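Local coordinates for aerotolerance-related membrane protein (PDB 4JDU) that is of unknown exact function but binds calcium through a von Willebrand factor type A domain and is probably connected with tolerance of oxygen in Bacteroides fragilis, at residues A[17-20]-A[21-24]; A[40-43]-A[44-47]; A[152-155]-A[156-159]; A[178-181]-A[182-186]. The protein carries 6 engineered substitutions. One frame throughout, in Å; residues are numbered along the deposited sequence. Where two conformers were deposited one is given.

Contact 1 of 4, residues A[17-20]-A[21-24]. With CA (calcium ion), chain C.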
loop_
_atom_site.group_PDB
_atom_site.type_symbol
_atom_site.label_atom_id
_atom_site.label_comp_id
_atom_site.label_asym_id
_atom_site.label_seq_id
_atom_site.Cartn_x
_atom_site.Cartn_y
_atom_site.Cartn_z
ATOM N N ILE A 17 -5.079 1.426 4.819
ATOM C CA ILE A 17 -6.435 1.035 5.218
ATOM C C ILE A 17 -7.221 2.224 5.776
ATOM O O ILE A 17 -8.197 2.063 6.526
ATOM C CB ILE A 17 -6.444 -0.167 6.189
ATOM C CG1 ILE A 17 -5.759 0.170 7.516
ATOM C CG2 ILE A 17 -5.777 -1.377 5.521
ATOM C CD1 ILE A 17 -6.062 -0.872 8.596
ATOM N N SER A 18 -6.802 3.422 5.372
ATOM C CA SER A 18 -7.494 4.642 5.773
ATOM C C SER A 18 -8.862 4.713 5.124
ATOM O O SER A 18 -9.164 3.984 4.173
ATOM C CB SER A 18 -6.662 5.884 5.436
ATOM O OG SER A 18 -6.547 6.097 4.035
ATOM N N ASN A 19 -9.689 5.614 5.631
ATOM C CA ASN A 19 -11.081 5.669 5.213
ATOM C C ASN A 19 -11.276 5.915 3.714
ATOM O O ASN A 19 -12.210 5.393 3.122
ATOM C CB ASN A 19 -11.853 6.697 6.042
ATOM C CG ASN A 19 -13.075 6.098 6.703
ATOM O OD1 ASN A 19 -14.156 6.072 6.116
ATOM N ND2 ASN A 19 -12.904 5.582 7.913
ATOM N N SER A 20 -10.386 6.684 3.093
ATOM C CA SER A 20 -10.544 6.967 1.665
ATOM C C SER A 20 -10.455 5.709 0.794
ATOM O O SER A 20 -10.945 5.694 -0.338
ATOM C CB SER A 20 -9.539 8.017 1.192
ATOM O OG SER A 20 -8.214 7.557 1.388
HETATM N N MSE A 21 -9.815 4.662 1.312
HETATM C CA MSE A 21 -9.700 3.405 0.569
HETATM C C MSE A 21 -11.036 2.683 0.416
HETATM O O MSE A 21 -11.148 1.722 -0.354
HETATM C CB MSE A 21 -8.638 2.505 1.214
HETATM C CG MSE A 21 -7.242 3.141 1.188
HETATM SE SE MSE A 21 -6.446 3.080 -0.591
HETATM C CE MSE A 21 -6.070 1.160 -0.638
ATOM N N LEU A 22 -12.068 3.153 1.114
ATOM C CA LEU A 22 -13.396 2.565 0.945
ATOM C C LEU A 22 -14.156 3.146 -0.256
ATOM O O LEU A 22 -15.227 2.654 -0.606
ATOM C CB LEU A 22 -14.217 2.669 2.231
ATOM C CG LEU A 22 -13.644 1.855 3.396
ATOM C CD1 LEU A 22 -14.317 2.240 4.694
ATOM C CD2 LEU A 22 -13.788 0.369 3.154
ATOM N N ALA A 23 -13.597 4.164 -0.901
ATOM C CA ALA A 23 -14.188 4.679 -2.140
ATOM C C ALA A 23 -14.320 3.566 -3.180
ATOM O O ALA A 23 -13.476 2.663 -3.251
ATOM C CB ALA A 23 -13.368 5.839 -2.701
ATOM N N GLN A 24 -15.382 3.634 -3.975
ATOM C CA GLN A 24 -15.722 2.572 -4.918
ATOM C C GLN A 24 -15.570 3.001 -6.371
ATOM O O GLN A 24 -16.271 2.503 -7.261
ATOM C CB GLN A 24 -17.134 2.055 -4.622
ATOM C CG GLN A 24 -17.268 1.514 -3.201
ATOM C CD GLN A 24 -18.674 1.074 -2.863
ATOM O OE1 GLN A 24 -19.620 1.384 -3.571
ATOM N NE2 GLN A 24 -18.815 0.345 -1.762
HETATM CA CA CA C . -6.507 8.114 2.946
HETATM O O HOH W 1 -8.565 8.673 4.511
HETATM O O HOH W 2 -7.201 10.391 2.302
#

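Contact 2 of 4, residues A[40-43]-A[44-47]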
loop_
_atom_site.group_PDB
_atom_site.type_symbol
_atom_site.label_atom_id
_atom_site.label_comp_id
_atom_site.label_asym_id
_atom_site.label_seq_id
_atom_site.Cartn_x
_atom_site.Cartn_y
_atom_site.Cartn_z
ATOM N N LYS A 40 -2.931 -11.983 -5.159
ATOM C CA LYS A 40 -2.302 -12.431 -6.401
ATOM C C LYS A 40 -0.791 -12.368 -6.285
ATOM O O LYS A 40 -0.081 -13.276 -6.732
ATOM C CB LYS A 40 -2.757 -11.575 -7.592
ATOM C CG LYS A 40 -4.238 -11.641 -7.869
ATOM C CD LYS A 40 -4.728 -13.068 -7.725
ATOM C CE LYS A 40 -6.231 -13.170 -7.882
ATOM N NZ LYS A 40 -6.672 -14.586 -7.733
ATOM N N LEU A 41 -0.311 -11.286 -5.685
ATOM C CA LEU A 41 1.120 -11.043 -5.534
ATOM C C LEU A 41 1.801 -12.170 -4.764
ATOM O O LEU A 41 2.836 -12.693 -5.198
ATOM C CB LEU A 41 1.348 -9.695 -4.845
ATOM C CG LEU A 41 2.785 -9.213 -4.650
ATOM C CD1 LEU A 41 3.518 -9.254 -5.966
ATOM C CD2 LEU A 41 2.781 -7.804 -4.098
ATOM N N VAL A 42 1.218 -12.560 -3.635
ATOM C CA VAL A 42 1.804 -13.633 -2.834
ATOM C C VAL A 42 1.650 -15.010 -3.487
ATOM O O VAL A 42 2.550 -15.852 -3.368
ATOM C CB VAL A 42 1.276 -13.656 -1.379
ATOM C CG1 VAL A 42 1.508 -12.317 -0.707
ATOM C CG2 VAL A 42 -0.185 -14.033 -1.333
ATOM N N ASP A 43 0.531 -15.241 -4.180
ATOM C CA ASP A 43 0.314 -16.519 -4.865
ATOM C C ASP A 43 1.308 -16.683 -6.008
ATOM O O ASP A 43 1.580 -17.800 -6.452
ATOM C CB ASP A 43 -1.124 -16.648 -5.394
ATOM C CG ASP A 43 -2.100 -17.159 -4.343
ATOM O OD1 ASP A 43 -1.647 -17.590 -3.264
ATOM O OD2 ASP A 43 -3.324 -17.144 -4.610
ATOM N N GLY A 44 1.855 -15.565 -6.478
ATOM C CA GLY A 44 2.858 -15.588 -7.530
ATOM C C GLY A 44 4.292 -15.591 -7.025
ATOM O O GLY A 44 5.226 -15.405 -7.807
HETATM N N MSE A 45 4.470 -15.794 -5.720
HETATM C CA MSE A 45 5.804 -15.896 -5.131
HETATM C C MSE A 45 6.265 -17.344 -5.050
HETATM O O MSE A 45 5.454 -18.262 -4.920
HETATM C CB MSE A 45 5.831 -15.282 -3.733
HETATM C CG MSE A 45 5.716 -13.772 -3.717
HETATM SE SE MSE A 45 5.738 -13.085 -1.896
HETATM C CE MSE A 45 5.812 -11.197 -2.332
ATOM N N GLU A 46 7.575 -17.538 -5.118
ATOM C CA GLU A 46 8.155 -18.868 -5.006
ATOM C C GLU A 46 9.271 -18.916 -3.961
ATOM O O GLU A 46 9.234 -19.736 -3.042
ATOM C CB GLU A 46 8.671 -19.339 -6.366
ATOM C CG GLU A 46 9.178 -18.222 -7.266
ATOM N N ASN A 47 10.253 -18.030 -4.103
ATOM C CA ASN A 47 11.437 -18.039 -3.243
ATOM C C ASN A 47 11.473 -16.866 -2.274
ATOM O O ASN A 47 12.296 -16.826 -1.356
ATOM C CB ASN A 47 12.703 -18.019 -4.100
ATOM C CG ASN A 47 12.723 -19.126 -5.128
ATOM O OD1 ASN A 47 12.578 -20.301 -4.794
ATOM N ND2 ASN A 47 12.890 -18.757 -6.392
#

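Contact 3 of 4, residues A[152-155]-A[156-159]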
loop_
_atom_site.group_PDB
_atom_site.type_symbol
_atom_site.label_atom_id
_atom_site.label_comp_id
_atom_site.label_asym_id
_atom_site.label_seq_id
_atom_site.Cartn_x
_atom_site.Cartn_y
_atom_site.Cartn_z
ATOM N N ILE A 152 -16.951 8.541 -0.255
ATOM C CA ILE A 152 -16.640 7.379 0.576
ATOM C C ILE A 152 -17.934 6.844 1.212
ATOM O O ILE A 152 -18.502 7.486 2.098
ATOM C CB ILE A 152 -15.626 7.762 1.661
ATOM C CG1 ILE A 152 -14.403 8.444 1.033
ATOM C CG2 ILE A 152 -15.223 6.529 2.470
ATOM C CD1 ILE A 152 -13.524 9.136 2.049
ATOM N N PRO A 153 -18.392 5.663 0.775
ATOM C CA PRO A 153 -19.647 5.127 1.325
ATOM C C PRO A 153 -19.482 4.638 2.754
ATOM O O PRO A 153 -18.417 4.158 3.162
ATOM C CB PRO A 153 -19.958 3.943 0.403
ATOM C CG PRO A 153 -18.587 3.482 -0.071
ATOM C CD PRO A 153 -17.808 4.772 -0.247
ATOM N N ILE A 154 -20.564 4.763 3.509
ATOM C CA ILE A 154 -20.647 4.278 4.878
ATOM C C ILE A 154 -21.455 2.979 4.888
ATOM O O ILE A 154 -22.601 2.946 4.432
ATOM C CB ILE A 154 -21.314 5.351 5.777
ATOM C CG1 ILE A 154 -20.475 6.634 5.780
ATOM C CG2 ILE A 154 -21.513 4.840 7.191
ATOM C CD1 ILE A 154 -21.214 7.861 6.330
ATOM N N GLU A 155 -20.867 1.900 5.400
ATOM C CA GLU A 155 -21.566 0.616 5.463
ATOM C C GLU A 155 -22.859 0.746 6.255
ATOM O O GLU A 155 -22.888 1.382 7.318
ATOM C CB GLU A 155 -20.697 -0.460 6.123
ATOM C CG GLU A 155 -19.482 -0.889 5.328
ATOM C CD GLU A 155 -18.256 -0.038 5.599
ATOM O OE1 GLU A 155 -18.352 0.942 6.380
ATOM O OE2 GLU A 155 -17.189 -0.359 5.026
ATOM N N GLY A 156 -23.925 0.141 5.743
ATOM C CA GLY A 156 -25.213 0.164 6.419
ATOM C C GLY A 156 -25.883 1.525 6.396
ATOM O O GLY A 156 -26.770 1.794 7.209
ATOM N N SER A 157 -25.449 2.385 5.476
ATOM C CA SER A 157 -25.990 3.736 5.348
ATOM C C SER A 157 -26.120 4.105 3.885
ATOM O O SER A 157 -25.315 3.685 3.062
ATOM C CB SER A 157 -25.046 4.744 6.024
ATOM O OG SER A 157 -25.467 6.072 5.763
ATOM N N ASN A 158 -27.125 4.905 3.555
ATOM C CA ASN A 158 -27.233 5.408 2.198
ATOM C C ASN A 158 -26.338 6.611 1.951
ATOM O O ASN A 158 -26.230 7.094 0.821
ATOM C CB ASN A 158 -28.686 5.750 1.879
ATOM C CG ASN A 158 -29.532 4.519 1.730
ATOM O OD1 ASN A 158 -29.083 3.519 1.169
ATOM N ND2 ASN A 158 -30.745 4.562 2.259
ATOM N N ASP A 159 -25.684 7.087 3.005
ATOM C CA ASP A 159 -24.902 8.314 2.907
ATOM C C ASP A 159 -23.402 8.045 2.781
ATOM O O ASP A 159 -22.928 6.894 2.853
ATOM C CB ASP A 159 -25.171 9.180 4.139
ATOM C CG ASP A 159 -24.983 10.666 3.875
ATOM O OD1 ASP A 159 -24.807 11.089 2.708
ATOM O OD2 ASP A 159 -25.042 11.428 4.864
#

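Contact 4 of 4, residues A[178-181]-A[182-186]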
loop_
_atom_site.group_PDB
_atom_site.type_symbol
_atom_site.label_atom_id
_atom_site.label_comp_id
_atom_site.label_asym_id
_atom_site.label_seq_id
_atom_site.Cartn_x
_atom_site.Cartn_y
_atom_site.Cartn_z
ATOM N N CYS A 178 2.270 9.709 -5.783
ATOM C CA CYS A 178 2.698 8.317 -5.844
ATOM C C CYS A 178 3.904 8.161 -6.766
ATOM O O CYS A 178 4.834 7.406 -6.470
ATOM C CB CYS A 178 1.566 7.424 -6.352
ATOM S SG CYS A 178 0.121 7.208 -5.271
ATOM N N GLN A 179 3.892 8.867 -7.890
ATOM C CA GLN A 179 4.991 8.777 -8.840
ATOM C C GLN A 179 6.286 9.317 -8.244
ATOM O O GLN A 179 7.366 8.759 -8.475
ATOM C CB GLN A 179 4.639 9.506 -10.137
ATOM C CG GLN A 179 3.537 8.804 -10.946
ATOM C CD GLN A 179 3.012 9.659 -12.084
ATOM O OE1 GLN A 179 3.037 10.887 -12.014
ATOM N NE2 GLN A 179 2.522 9.013 -13.135
ATOM N N GLU A 180 6.191 10.386 -7.461
ATOM C CA GLU A 180 7.400 10.974 -6.901
ATOM C C GLU A 180 7.985 10.044 -5.835
ATOM O O GLU A 180 9.206 9.891 -5.726
ATOM C CB GLU A 180 7.121 12.367 -6.335
ATOM C CG GLU A 180 8.387 13.140 -5.994
ATOM C CD GLU A 180 8.108 14.453 -5.291
ATOM O OE1 GLU A 180 6.927 14.724 -4.985
ATOM O OE2 GLU A 180 9.078 15.199 -5.034
ATOM N N ILE A 181 7.114 9.420 -5.057
ATOM C CA ILE A 181 7.555 8.466 -4.035
ATOM C C ILE A 181 8.307 7.298 -4.664
ATOM O O ILE A 181 9.402 6.946 -4.214
ATOM C CB ILE A 181 6.377 7.961 -3.185
ATOM C CG1 ILE A 181 5.812 9.112 -2.342
ATOM C CG2 ILE A 181 6.811 6.801 -2.283
ATOM C CD1 ILE A 181 4.445 8.818 -1.728
ATOM N N ALA A 182 7.750 6.725 -5.724
ATOM C CA ALA A 182 8.410 5.615 -6.402
ATOM C C ALA A 182 9.723 6.054 -7.034
ATOM O O ALA A 182 10.718 5.318 -6.981
ATOM C CB ALA A 182 7.493 5.005 -7.455
ATOM N N LYS A 183 9.741 7.241 -7.644
ATOM C CA LYS A 183 10.966 7.759 -8.249
ATOM C C LYS A 183 12.071 7.874 -7.204
ATOM O O LYS A 183 13.183 7.359 -7.397
ATOM C CB LYS A 183 10.709 9.121 -8.900
ATOM C CG LYS A 183 11.996 9.864 -9.265
ATOM C CD LYS A 183 11.708 11.320 -9.612
ATOM C CE LYS A 183 12.996 12.095 -9.845
ATOM N NZ LYS A 183 12.706 13.524 -10.152
ATOM N N GLU A 184 11.766 8.531 -6.089
ATOM C CA GLU A 184 12.784 8.744 -5.073
ATOM C C GLU A 184 13.127 7.447 -4.357
ATOM O O GLU A 184 14.204 7.332 -3.777
ATOM C CB GLU A 184 12.347 9.823 -4.078
ATOM C CG GLU A 184 12.225 11.217 -4.697
ATOM C CD GLU A 184 13.515 11.753 -5.294
ATOM O OE1 GLU A 184 13.425 12.648 -6.162
ATOM O OE2 GLU A 184 14.615 11.307 -4.894
ATOM N N GLY A 185 12.214 6.475 -4.408
ATOM C CA GLY A 185 12.463 5.157 -3.849
ATOM C C GLY A 185 13.159 4.196 -4.799
ATOM O O GLY A 185 13.314 3.017 -4.463
ATOM N N ASN A 186 13.598 4.702 -5.955
ATOM C CA ASN A 186 14.233 3.866 -6.972
ATOM C C ASN A 186 13.355 2.674 -7.352
ATOM O O ASN A 186 13.865 1.585 -7.629
ATOM C CB ASN A 186 15.609 3.384 -6.480
ATOM C CG ASN A 186 16.498 2.872 -7.601
ATOM O OD1 ASN A 186 16.352 3.264 -8.758
ATOM N ND2 ASN A 186 17.432 1.994 -7.257
HETATM O O HOH W 3 11.610 14.865 -4.788
#

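Contact 1 of 4, residues A[17-20]-A[21-24]
Ser-18 and the selenomethionine Met-21 open a short 3-10 segment: Met-21 N donates to Ser-18 O over 3.0 Å with an N-H...O angle of 150°. The same three-residue spacing recurs twice, Leu-22 N giving its hydrogen to Asn-19 O (3.0 Å) and Ala-23 N to Ser-20 O (3.1 Å), which satisfies three successive carbonyls within the segment. Leu-22 lies across Asn-19, its CD1 at 4.1 Å from Asn-19 OD1. The two serine hydroxyls serve the metal. Both are rotated to lie between their own backbone N and carbonyl carbon (chi1 68° and 61°), and from there Ser-18 OG reaches the calcium ion at 2.3 Å and Ser-20 OG at 2.4 Å. Each oxygen has a second partner, a hydrogen bond with Asp-16 OD1 for Ser-18 and with Asp-117 OD2 for Ser-20, consistent with two carboxylates, second-shell here, holding the hydroxyls in place. Water 1 ties the segment to the ion: it accepts from Ser-20 N at 3.0 Å and coordinates the calcium ion at 2.6 Å. With water 2 and Thr-89 completing the observed ligands, the Asp-x-Ser-x-Ser sequence and its surroundings form the metal ion-dependent adhesion site (MIDAS) of von Willebrand factor A domains.

Contact 2 of 4, residues A[40-43]-A[44-47]
Gly-44 folds back on Lys-40 and Leu-41 where helix 37-43 runs out. Among the polar contacts, Gly-44 N is shared between two acceptors, Lys-40 O at 3.0 Å and Leu-41 O at 3.3 Å; the N-H...O angles of 130° and 133° make both bonds weak, as expected of a hydrogen divided between four- and three-residue spacings. The next amide chooses the shorter spacing outright, Met-45 N donating to Val-42 O over 3.0 Å. Charge enters at one point, where Asp-43 OD2 forms a salt bridge with Lys-73 NZ of helix 69-77. Carbon also packs on a carbonyl: CG of the selenomethionine Met-45, beside its own backbone N (chi1 -71°), lies 3.4 Å from Leu-41 O as the side chain turns back along the helix end. The apolar contacts come farther out, where the extended chain carries Met-45 SE to 4.5 Å from Val-42 CG1 and CE to 4.3 Å from Leu-41 CG. Leu-41 packs on Ile-13 of strand 9-16, Val-42 and Met-45 on Val-50 of strand 49-55, and Met-45 also on Val-11. A helix closing with hydrogen bonds that pass from four-residue to three-residue spacing and handing its apolar side to the central sheet is the helix-to-strand connection of the alpha/beta von Willebrand factor A fold.

Contact 3 of 4, residues A[152-155]-A[156-159]
Ile-154 and Ser-157 stand at the two ends of a type II beta turn, and their side chains meet at its mouth. Ile-154 CG2, set opposite the backbone N by a chi1 of -61°, comes within 3.7 Å of Ser-157 CB. The other branch heads elsewhere: CG1 passes Asp-159 O at 3.8 Å and CD1 lies 4.0 Å from that same oxygen, so the isoleucine straddles the loop with a branch for each partner. Ser-157 OG likewise lies anti to its own N (chi1 173°) and is directed along the chain, where it accepts from Asp-159 N at 2.9 Å. That bond makes an ST turn, which starts at the last residue of the beta turn. Backbone bonds close the rest. Ser-157 N reaches Ile-154 O at 3.1 Å only weakly, whereas Ile-154 N donates to Asp-159 O over 3.2 Å, lying in the carbonyl plane. Gly-156 occupies the third turn position with phi 71°, the positive value that a type II turn requires there. Asp-159 OD1, meanwhile, has its salt-bridge partner in Arg-162. The chemistry thus implies a surface loop shaped by one side-chain acceptor, one well-directed backbone bond and a small apolar touch; because most of these residues also meet crystal neighbours, lattice contacts may contribute to the conformation seen.

Contact 4 of 4, residues A[178-181]-A[182-186]
Glu-180 and Glu-184 are one turn apart near the end of helix 175-184, which closes in a Schellman motif: Asn-186, with positive phi, is the C-prime residue, its N donating to Lys-183 O at 3.1 Å and Gly-187 N to Ala-182 O. Up to that point the helical ladder runs from Ala-182 N bound to Cys-178 O, through Lys-183 N to Gln-179 O and Glu-184 N to Glu-180 O (2.9 Å, 169°), to Gly-185 N on Ile-181 O, where the bond is more bent. The Glu-184 side chain stays close to the carbonyl its amide uses. Its CB lies 3.5 Å from Glu-180 O and 4.1 Å from Ile-181 O. CG, held beside the backbone N by a chi1 of -66°, is again 3.5 Å from Glu-180 O and passes Glu-180 CG at 4.5 Å. A bend at chi2 (-60°) lifts CD and its carboxylate off the backbone; OE2 has a long, weak ion pair with Lys-130 of helix 125-134. Glu-180, by contrast, leaves the helix with an extended chain. Ile-181 and Cys-178 face inward to Val-141 of strand 138-143, so this turn joins a sheet-facing side to a more polar outer side. The two carboxylates would probably repel one another, but a water bridges them: water 3 donates to Glu-180 OE2 at 2.6 Å and to Glu-184 OE1 at 3.2 Å.

Overall arrangement
The four contacts follow one another along the chain; three lie at loops or helices connecting strands of the central sheet, while contact 3 projects from the small two-stranded sheet. Contact 1 sits in the loop after strand 9-16, at the calcium site. Contact 2, its centre about 25 Å away, ends helix 37-43 before strand 49-55. Contact 4 lies on helix 175-184, ahead of the edge strand 189-191, about 23 Å from contact 2 between centres. Contact 3, between strands 150-151 and 170-171, alone touches contact 1: Ile-152 CG2 is 3.3 Å from Asn-19 O. Contacts 3 and 4 are about 33 Å apart between centres, on opposite sides of the chain's centre. The metal-binding segment is therefore flanked by the loop, while both helix ends lie apart from it.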